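Local coordinates for protein gingipain R2 Pro-Domain (Porphyromonas gingivalis, PDB 4IEF) that probably binds the catalytic domain of the Arg-specific cysteine protease gingipain R2 as its propeptide and keeps the enzyme latent before maturation, at residues R12-V16 and I68-S72; V28-M32 and F151-Q155; M81-V85 and I132-S136; F139-R145 and G180-I184. All blocks are in the same frame, centred on the assembly; numbering follows the deposited sequence.

In the fold
Contacts 1, 2 and 3 gather in the large antiparallel sheet, while contact 4 lies at the periphery, its centre about 21 Å from the centre of the chain, beside a calcium ion. Contacts 1 and 2 are direct neighbours, centres about 8 Å apart: Leu69 O and Phe151 N, 2.8 Å apart, join strands 69-74 and 144-157. Contact 2 touches contact 3 through Ala152 N and Ile132 O, at 2.7 Å. Contact 4 continues strand 133-141 from contact 3 and strand 144-157 from contact 2, its centre about 18 and 26 Å from theirs. There Ile140 O shares the calcium with another protein chain, which also reaches contact 1 at Ser70 and Ser72 and contact 3 at Ser136.

Contact 1: residues R12-V16 and I68-S72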
# COMPACT_ATOMS: atom_id res chain seq x y z
N ARG A 12 4.38 12.53 -11.59
CA ARG A 12 5.13 11.78 -12.59
C ARG A 12 5.71 12.70 -13.65
O ARG A 12 5.00 13.57 -14.15
CB ARG A 12 4.25 10.71 -13.26
CG ARG A 12 5.04 9.58 -13.89
CD ARG A 12 4.24 8.82 -14.92
NE ARG A 12 4.68 9.12 -16.29
CZ ARG A 12 3.98 9.83 -17.17
NH1 ARG A 12 4.45 10.04 -18.39
NH2 ARG A 12 2.80 10.34 -16.84
N ASN A 13 7.00 12.49 -14.01
CA ASN A 13 7.66 13.28 -15.05
C ASN A 13 7.20 12.75 -16.42
O ASN A 13 7.48 11.58 -16.73
CB ASN A 13 9.18 13.25 -14.89
CG ASN A 13 9.95 14.23 -15.76
OD1 ASN A 13 9.60 14.52 -16.91
ND2 ASN A 13 11.06 14.72 -15.24
N PRO A 14 6.48 13.56 -17.24
CA PRO A 14 5.98 13.06 -18.53
C PRO A 14 7.06 12.94 -19.60
O PRO A 14 6.85 12.26 -20.61
CB PRO A 14 4.93 14.10 -18.95
CG PRO A 14 4.78 15.03 -17.78
CD PRO A 14 6.05 14.96 -17.01
N GLN A 15 8.20 13.60 -19.39
CA GLN A 15 9.32 13.63 -20.33
C GLN A 15 10.23 12.38 -20.16
O GLN A 15 11.06 12.11 -21.04
CB GLN A 15 10.11 14.94 -20.19
CG GLN A 15 9.29 16.17 -20.57
CD GLN A 15 10.14 17.35 -20.95
OE1 GLN A 15 10.81 17.37 -21.99
NE2 GLN A 15 10.10 18.40 -20.13
N VAL A 16 10.04 11.60 -19.08
CA VAL A 16 10.77 10.35 -18.85
C VAL A 16 10.06 9.26 -19.66
O VAL A 16 8.87 9.00 -19.43
CB VAL A 16 10.92 10.00 -17.34
CG1 VAL A 16 11.60 8.64 -17.15
CG2 VAL A 16 11.72 11.08 -16.62
N ILE A 68 17.00 13.37 -7.28
CA ILE A 68 17.14 12.31 -8.27
C ILE A 68 15.76 11.85 -8.76
O ILE A 68 14.74 12.11 -8.12
CB ILE A 68 17.96 11.11 -7.70
CG1 ILE A 68 17.21 10.35 -6.58
CG2 ILE A 68 19.40 11.53 -7.28
CD1 ILE A 68 17.58 8.85 -6.48
N LEU A 69 15.74 11.17 -9.90
CA LEU A 69 14.54 10.57 -10.45
C LEU A 69 14.79 9.07 -10.56
O LEU A 69 15.80 8.66 -11.13
CB LEU A 69 14.15 11.18 -11.81
CG LEU A 69 12.76 10.80 -12.32
CD1 LEU A 69 12.13 11.96 -13.02
CD2 LEU A 69 12.81 9.57 -13.23
N SER A 70 13.89 8.27 -9.99
CA SER A 70 14.03 6.82 -9.96
C SER A 70 12.89 6.12 -10.69
O SER A 70 11.74 6.53 -10.60
CB SER A 70 14.10 6.32 -8.52
OG SER A 70 15.22 6.85 -7.84
N ARG A 71 13.25 5.06 -11.45
CA ARG A 71 12.33 4.23 -12.22
C ARG A 71 12.71 2.77 -12.11
O ARG A 71 13.90 2.42 -12.15
CB ARG A 71 12.27 4.67 -13.70
CG ARG A 71 11.47 5.94 -13.96
CD ARG A 71 9.99 5.80 -13.62
NE ARG A 71 9.28 7.06 -13.85
CZ ARG A 71 8.66 7.38 -14.98
NH1 ARG A 71 8.64 6.53 -16.00
NH2 ARG A 71 8.05 8.56 -15.10
N SER A 72 11.70 1.91 -12.00
CA SER A 72 11.87 0.46 -11.86
C SER A 72 11.85 -0.23 -13.21
O SER A 72 11.04 0.12 -14.08
CB SER A 72 10.80 -0.12 -10.95
OG SER A 72 10.89 0.45 -9.65
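A type I beta turn from Asn13 to Val16, with an Asx turn built into it, sets Asn13 and Val16 against Leu69 and Arg71 of strand 69-74. The evidence for the Asx turn is the bond from Gln15 N to Asn13 OD1, 3.0 Å long with an angle of 144° at the hydrogen. Chi1 of -169° sets the Asn13 amide beside its own carbonyl carbon; OD1 takes the Gln15 N-H, and ND2, held by Arg31 O, passes 3.7 Å from Leu69 CD1. The same methyl, Leu69 CD1, meets Val16 CG2 at 3.7 Å, the two side chains running antiparallel alongside each other. Val16 divides its branches: CG1 lies over one face of the Arg71 guanidinium, off towards the rim and 3.8 Å from NH1. At the edge of that group, Asn13 O lies 3.5 Å from Arg71 NH2. Arg12 CG lies 3.4 Å from Arg71 NH2, with the two guanidinium planes 53° apart. Arg12 NE is 3.6 Å from Arg71 NH2, and the Glu54 carboxylate probably offsets these like charges, since its OE1 makes a salt bridge with Arg71 NH2 and also accepts from Asn13 N. The bond to Arg31 O ties the turn to strand 25-31, and Val16 and Leu69 both pack on Phe30 of that strand, while Leu69 and Arg71 are backbone-bonded to strand 144-157.

Contact 2: residues V28-M32 and F151-Q155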
# COMPACT_ATOMS: atom_id res chain seq x y z
N VAL A 28 16.41 3.99 -21.38
CA VAL A 28 15.53 4.94 -20.69
C VAL A 28 16.05 6.36 -20.89
O VAL A 28 17.23 6.64 -20.66
CB VAL A 28 15.32 4.59 -19.19
CG1 VAL A 28 14.31 5.52 -18.52
CG2 VAL A 28 14.90 3.13 -19.00
N GLN A 29 15.15 7.26 -21.30
CA GLN A 29 15.43 8.67 -21.50
C GLN A 29 14.84 9.50 -20.37
O GLN A 29 13.67 9.37 -20.03
CB GLN A 29 14.89 9.15 -22.86
CG GLN A 29 14.83 10.68 -23.01
CD GLN A 29 14.32 11.11 -24.36
OE1 GLN A 29 14.98 10.93 -25.38
NE2 GLN A 29 13.13 11.70 -24.39
N PHE A 30 15.68 10.36 -19.79
CA PHE A 30 15.28 11.34 -18.80
C PHE A 30 15.37 12.71 -19.44
O PHE A 30 16.34 12.99 -20.16
CB PHE A 30 16.16 11.28 -17.53
CG PHE A 30 16.06 12.53 -16.67
CD1 PHE A 30 16.88 13.63 -16.91
CD2 PHE A 30 15.10 12.63 -15.66
CE1 PHE A 30 16.74 14.81 -16.17
CE2 PHE A 30 14.98 13.80 -14.89
CZ PHE A 30 15.80 14.88 -15.15
N ARG A 31 14.40 13.57 -19.16
CA ARG A 31 14.41 14.95 -19.58
C ARG A 31 13.97 15.81 -18.41
O ARG A 31 13.03 15.44 -17.70
CB ARG A 31 13.56 15.19 -20.83
CG ARG A 31 14.31 14.90 -22.13
CD ARG A 31 13.41 15.00 -23.34
NE ARG A 31 14.17 14.88 -24.58
CZ ARG A 31 13.63 14.79 -25.79
NH1 ARG A 31 12.31 14.78 -25.94
NH2 ARG A 31 14.40 14.70 -26.86
N MET A 32 14.71 16.91 -18.15
CA MET A 32 14.42 17.83 -17.05
C MET A 32 13.05 18.49 -17.25
O MET A 32 12.76 19.01 -18.33
CB MET A 32 15.53 18.89 -16.91
CG MET A 32 15.35 19.82 -15.70
SD MET A 32 15.29 18.94 -14.11
CE MET A 32 17.05 18.74 -13.80
N PHE A 151 18.50 8.57 -11.99
CA PHE A 151 19.08 9.68 -12.73
C PHE A 151 19.42 10.78 -11.75
O PHE A 151 18.56 11.14 -10.95
CB PHE A 151 18.10 10.22 -13.79
CG PHE A 151 17.73 9.25 -14.88
CD1 PHE A 151 16.56 8.50 -14.80
CD2 PHE A 151 18.53 9.12 -16.02
CE1 PHE A 151 16.20 7.63 -15.83
CE2 PHE A 151 18.16 8.26 -17.04
CZ PHE A 151 17.00 7.51 -16.95
N ALA A 152 20.66 11.28 -11.78
CA ALA A 152 21.10 12.39 -10.93
C ALA A 152 21.43 13.57 -11.88
O ALA A 152 22.58 13.74 -12.29
CB ALA A 152 22.29 11.98 -10.07
N PRO A 153 20.40 14.35 -12.30
CA PRO A 153 20.64 15.41 -13.30
C PRO A 153 21.15 16.73 -12.73
O PRO A 153 21.30 17.70 -13.48
CB PRO A 153 19.26 15.60 -13.92
CG PRO A 153 18.31 15.31 -12.81
CD PRO A 153 18.96 14.27 -11.95
N LEU A 154 21.39 16.78 -11.41
CA LEU A 154 21.89 17.98 -10.77
C LEU A 154 23.23 17.66 -10.09
O LEU A 154 23.28 16.92 -9.11
CB LEU A 154 20.85 18.57 -9.79
CG LEU A 154 19.51 19.01 -10.40
CD1 LEU A 154 18.50 19.30 -9.32
CD2 LEU A 154 19.66 20.22 -11.31
N GLN A 155 24.31 18.16 -10.69
CA GLN A 155 25.69 17.96 -10.22
C GLN A 155 26.23 19.32 -9.75
O GLN A 155 26.16 20.30 -10.49
CB GLN A 155 26.56 17.33 -11.32
CG GLN A 155 26.03 16.00 -11.87
CD GLN A 155 26.17 14.81 -10.94
OE1 GLN A 155 27.18 14.64 -10.25
NE2 GLN A 155 25.17 13.94 -10.94
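The Phe151 ring receives Phe30 CB over one face and Val28 CG1 at its edge. Phe30 CB stands 3.5 Å from the ring centroid and only 11° off the ring normal, which makes it a CH-pi contact through the beta carbon. The two aromatic rings themselves barely overlap: their planes are 27° apart, but the centroids lie 5.5 Å from each other. In the plane of the Phe151 ring, Val28 CG1 approaches CZ at 3.7 Å. With chi1 at 163° the Phe30 ring extends past Phe151 to Pro153, where Phe30 CZ meets Pro153 CG at 3.5 Å. Met32 bends at both chi2 and chi3, and its terminal CE touches Pro153 CG at 3.8 Å and Leu154 CD2 at 3.9 Å. No hydrogen bond crosses between the segments: the join is apolar side-chain packing between strands that are not hydrogen-bonded to each other. Strand 25-31 is paired with 162-176 (Phe30 with Ile169) and with 17-22 (Gln29 with Arg17), whereas Phe151 is bonded to Leu69 of strand 69-74. Around the pair, Phe151 also packs on Ile169 and Val171, and Phe30 on Leu69.

Contact 3: residues M81-V85 and I132-S136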
# COMPACT_ATOMS: atom_id res chain seq x y z
N MET A 81 23.36 -6.54 -13.56
CA MET A 81 23.09 -5.48 -14.53
C MET A 81 24.06 -4.31 -14.37
O MET A 81 24.65 -4.12 -13.30
CB MET A 81 21.64 -4.97 -14.39
CG MET A 81 20.57 -6.07 -14.50
SD MET A 81 20.47 -6.89 -16.11
CE MET A 81 19.72 -5.63 -17.10
N LYS A 82 24.23 -3.54 -15.46
CA LYS A 82 25.06 -2.35 -15.48
C LYS A 82 24.26 -1.21 -16.12
O LYS A 82 23.32 -1.45 -16.88
CB LYS A 82 26.40 -2.56 -16.21
CG LYS A 82 26.30 -2.77 -17.72
CD LYS A 82 27.67 -2.70 -18.39
CE LYS A 82 27.58 -3.01 -19.86
NZ LYS A 82 28.85 -2.70 -20.57
N VAL A 83 24.63 0.03 -15.79
CA VAL A 83 24.00 1.20 -16.36
C VAL A 83 25.08 2.05 -17.05
O VAL A 83 26.13 2.32 -16.47
CB VAL A 83 23.14 1.99 -15.33
CG1 VAL A 83 23.96 2.49 -14.14
CG2 VAL A 83 22.37 3.12 -16.00
N GLU A 84 24.83 2.40 -18.31
CA GLU A 84 25.74 3.21 -19.12
C GLU A 84 25.01 4.42 -19.64
O GLU A 84 23.91 4.28 -20.17
CB GLU A 84 26.33 2.42 -20.30
CG GLU A 84 26.93 1.07 -19.96
CD GLU A 84 27.88 0.56 -21.03
OE1 GLU A 84 29.10 0.75 -20.86
OE2 GLU A 84 27.40 -0.03 -22.03
N VAL A 85 25.64 5.59 -19.53
CA VAL A 85 25.09 6.83 -20.06
C VAL A 85 25.47 6.85 -21.54
O VAL A 85 26.66 6.98 -21.86
CB VAL A 85 25.58 8.08 -19.28
CG1 VAL A 85 25.18 9.38 -19.98
CG2 VAL A 85 25.07 8.05 -17.85
N ILE A 132 25.95 10.52 -12.77
CA ILE A 132 24.69 11.08 -13.25
C ILE A 132 23.64 9.96 -13.40
O ILE A 132 22.46 10.26 -13.58
CB ILE A 132 24.84 11.95 -14.54
CG1 ILE A 132 25.25 11.12 -15.77
CG2 ILE A 132 25.79 13.14 -14.32
CD1 ILE A 132 24.84 11.75 -17.09
N ALA A 133 24.07 8.68 -13.28
CA ALA A 133 23.20 7.51 -13.36
C ALA A 133 23.74 6.34 -12.54
O ALA A 133 24.92 6.00 -12.64
CB ALA A 133 23.00 7.08 -14.81
N THR A 134 22.87 5.74 -11.70
CA THR A 134 23.21 4.59 -10.85
C THR A 134 22.08 3.54 -10.86
O THR A 134 20.98 3.82 -11.34
CB THR A 134 23.48 5.02 -9.39
OG1 THR A 134 22.26 5.51 -8.80
CG2 THR A 134 24.64 6.02 -9.24
N LEU A 135 22.37 2.36 -10.31
CA LEU A 135 21.41 1.28 -10.12
C LEU A 135 21.27 1.00 -8.64
O LEU A 135 22.28 0.97 -7.92
CB LEU A 135 21.81 -0.00 -10.86
CG LEU A 135 21.65 -0.04 -12.39
CD1 LEU A 135 22.35 -1.23 -12.96
CD2 LEU A 135 20.18 -0.07 -12.80
N SER A 136 20.03 0.78 -8.17
CA SER A 136 19.79 0.38 -6.79
C SER A 136 19.92 -1.15 -6.71
O SER A 136 20.03 -1.80 -7.75
CB SER A 136 18.42 0.88 -6.32
OG SER A 136 18.45 2.28 -6.10
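Two antiparallel strands of the large sheet pack through their side chains here, Val83 and Val85 of strand 79-93 lying against Ala133 and Leu135 of strand 133-141 and Ile132 just before it. The axes of the short strand segments 81-85 and 133-135 run at 173° to each other and approach to 6.8 Å, and no hydrogen bond passes between them. Backbone bonds go to other strands instead: Lys82 and Glu84 pair with Ser174 and Ala172 of strand 162-176, while Thr134 pairs with Asn150 of strand 144-157.

Apolar side-chain contacts carry most of the join. Val83 and Leu135 overlap flank to flank, pointing opposite ways, which brings Val83 CG1 to 3.8 Å from Leu135 CG; chi1 of Val83 (60°) places CG1 between its own backbone N and carbonyl carbon, and the other branch, CG2, is left for Ala133 CB at 4.2 Å. Val85 lies roughly perpendicular to Ile132, its CG2 touching both Ile132 CG1 at 3.7 Å and Ala133 CB at 3.8 Å.

Polar groups are turned elsewhere. Lys82 NZ and Glu84 OE2 form a salt bridge within their strand at 3.4 Å, and Thr134 OG1 bonds to Asn150 ND2.

Side chain against backbone is the last kind: Leu135 CD1 rests on the main chain of the opposing strand, 3.7 Å from both Met81 O and Lys82 C.

Contact 4: residues F139-R145 and G180-I184; sequences FILRDVR and GQNTI. With CA (calcium ion), chain K.
Arg145 grips the loop 180-184 by two successive backbone carbonyls, both lying at the edge of its guanidinium and close to its plane. Arg145 NH2 donates to Gln181 O over 2.7 Å in a nearly straight bond, 166° at the hydrogen. Arg145 NE donates to Asn182 O over 2.9 Å. The second donor stands 50° above the carbonyl plane of Asn182; a further bond from NE to Gln181 O is weak. Thr183 CG2 sits above one face of the guanidinium, towards its rim and 3.6 Å from NE. Beside this polar grip, Ile140 CD1 fits against the loop, 3.4 Å from Asn182 O and 3.8 Å from Ile184 CG1, while Ile184 CD1 reaches back to Arg145 CB at 3.9 Å.

Ile140 and Arg145 sit on the two arms of a beta hairpin, strands 133-141 and 144-157, closed by a type II' turn from Leu141 to Val144. An extended chain, with CG anti to the backbone N (chi1 -171°), carries the Arg145 guanidinium from its arm to the loop. Its remaining nitrogen, NH1, is fixed by Ser76 O and Arg79 O. The Asn182 amide spans two bodies: ND2 bonds to Pro138 O, and OD1 accepts from the backbone of another protein chain.

That chain also shares a calcium ion with the hairpin. Ile140 O binds the metal at 2.5 Å, a water binds it at 2.6 Å, and acidic side chains and backbone atoms of the other chain add to its coordination.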
# COMPACT_ATOMS: atom_id res chain seq x y z
N PHE A 139 15.95 -6.60 -6.80
CA PHE A 139 14.89 -7.18 -5.98
C PHE A 139 14.09 -8.20 -6.77
O PHE A 139 14.16 -8.22 -8.00
CB PHE A 139 13.96 -6.06 -5.45
CG PHE A 139 13.20 -5.28 -6.49
CD1 PHE A 139 11.93 -5.68 -6.90
CD2 PHE A 139 13.72 -4.10 -7.02
CE1 PHE A 139 11.22 -4.94 -7.85
CE2 PHE A 139 13.00 -3.36 -7.97
CZ PHE A 139 11.76 -3.78 -8.38
N ILE A 140 13.32 -9.04 -6.07
CA ILE A 140 12.43 -9.99 -6.71
C ILE A 140 11.01 -9.66 -6.26
O ILE A 140 10.73 -9.60 -5.06
CB ILE A 140 12.81 -11.48 -6.48
CG1 ILE A 140 14.23 -11.80 -7.08
CG2 ILE A 140 11.74 -12.41 -7.10
CD1 ILE A 140 14.94 -13.03 -6.48
N LEU A 141 10.13 -9.39 -7.24
CA LEU A 141 8.71 -9.15 -7.01
C LEU A 141 7.97 -10.33 -7.60
O LEU A 141 7.72 -10.37 -8.81
CB LEU A 141 8.25 -7.78 -7.59
CG LEU A 141 6.74 -7.45 -7.48
CD1 LEU A 141 6.24 -7.51 -6.04
CD2 LEU A 141 6.45 -6.09 -8.10
N ARG A 142 7.70 -11.33 -6.74
CA ARG A 142 7.03 -12.60 -7.05
C ARG A 142 7.84 -13.40 -8.10
O ARG A 142 8.78 -14.10 -7.72
CB ARG A 142 5.56 -12.40 -7.45
CG ARG A 142 4.74 -13.67 -7.36
CD ARG A 142 3.28 -13.42 -7.12
NE ARG A 142 2.61 -14.67 -6.73
CZ ARG A 142 2.00 -14.88 -5.57
NH1 ARG A 142 1.92 -13.91 -4.67
NH2 ARG A 142 1.44 -16.05 -5.32
N ASP A 143 7.49 -13.30 -9.40
CA ASP A 143 8.14 -14.04 -10.47
C ASP A 143 9.04 -13.15 -11.36
O ASP A 143 9.60 -13.65 -12.34
CB ASP A 143 7.09 -14.76 -11.35
CG ASP A 143 6.23 -15.76 -10.60
OD1 ASP A 143 4.99 -15.59 -10.59
OD2 ASP A 143 6.80 -16.72 -10.04
N VAL A 144 9.18 -11.85 -11.01
CA VAL A 144 9.98 -10.93 -11.82
C VAL A 144 11.12 -10.31 -10.99
O VAL A 144 10.88 -9.79 -9.90
CB VAL A 144 9.11 -9.82 -12.50
CG1 VAL A 144 9.98 -8.90 -13.36
CG2 VAL A 144 8.00 -10.43 -13.35
N ARG A 145 12.36 -10.38 -11.52
CA ARG A 145 13.54 -9.76 -10.92
C ARG A 145 13.59 -8.33 -11.43
O ARG A 145 13.56 -8.11 -12.64
CB ARG A 145 14.84 -10.54 -11.22
CG ARG A 145 16.06 -10.06 -10.41
CD ARG A 145 17.23 -11.00 -10.51
NE ARG A 145 18.46 -10.47 -9.90
CZ ARG A 145 19.45 -9.89 -10.57
NH1 ARG A 145 19.36 -9.70 -11.88
NH2 ARG A 145 20.53 -9.47 -9.93
N GLY A 180 24.49 -12.15 -10.83
CA GLY A 180 23.82 -11.12 -10.05
C GLY A 180 23.48 -11.47 -8.61
O GLY A 180 23.42 -12.64 -8.24
N GLN A 181 23.26 -10.42 -7.81
CA GLN A 181 22.82 -10.51 -6.42
C GLN A 181 21.33 -10.72 -6.44
O GLN A 181 20.68 -10.20 -7.34
CB GLN A 181 23.15 -9.20 -5.65
CG GLN A 181 24.60 -8.83 -5.53
CD GLN A 181 25.24 -9.49 -4.33
OE1 GLN A 181 25.67 -10.65 -4.40
NE2 GLN A 181 25.41 -8.74 -3.24
N ASN A 182 20.78 -11.45 -5.46
CA ASN A 182 19.34 -11.68 -5.29
C ASN A 182 18.69 -12.19 -6.61
O ASN A 182 17.88 -11.49 -7.23
CB ASN A 182 18.67 -10.38 -4.79
CG ASN A 182 17.35 -10.58 -4.12
OD1 ASN A 182 17.01 -11.67 -3.68
ND2 ASN A 182 16.61 -9.49 -3.98
N THR A 183 19.11 -13.40 -7.04
CA THR A 183 18.65 -14.05 -8.27
C THR A 183 17.66 -15.18 -7.94
O THR A 183 17.74 -15.78 -6.87
CB THR A 183 19.83 -14.54 -9.11
OG1 THR A 183 20.73 -15.29 -8.29
CG2 THR A 183 20.57 -13.40 -9.79
N ILE A 184 16.73 -15.45 -8.88
CA ILE A 184 15.63 -16.42 -8.73
C ILE A 184 15.94 -17.82 -9.31
O ILE A 184 16.85 -17.99 -10.12
CB ILE A 184 14.31 -15.89 -9.37
CG1 ILE A 184 14.45 -14.46 -9.95
CG2 ILE A 184 13.16 -16.00 -8.37
CD1 ILE A 184 13.91 -14.29 -11.35
CA CA K . 10.30 -10.18 -2.65
O HOH W 1 11.09 -10.30 -0.21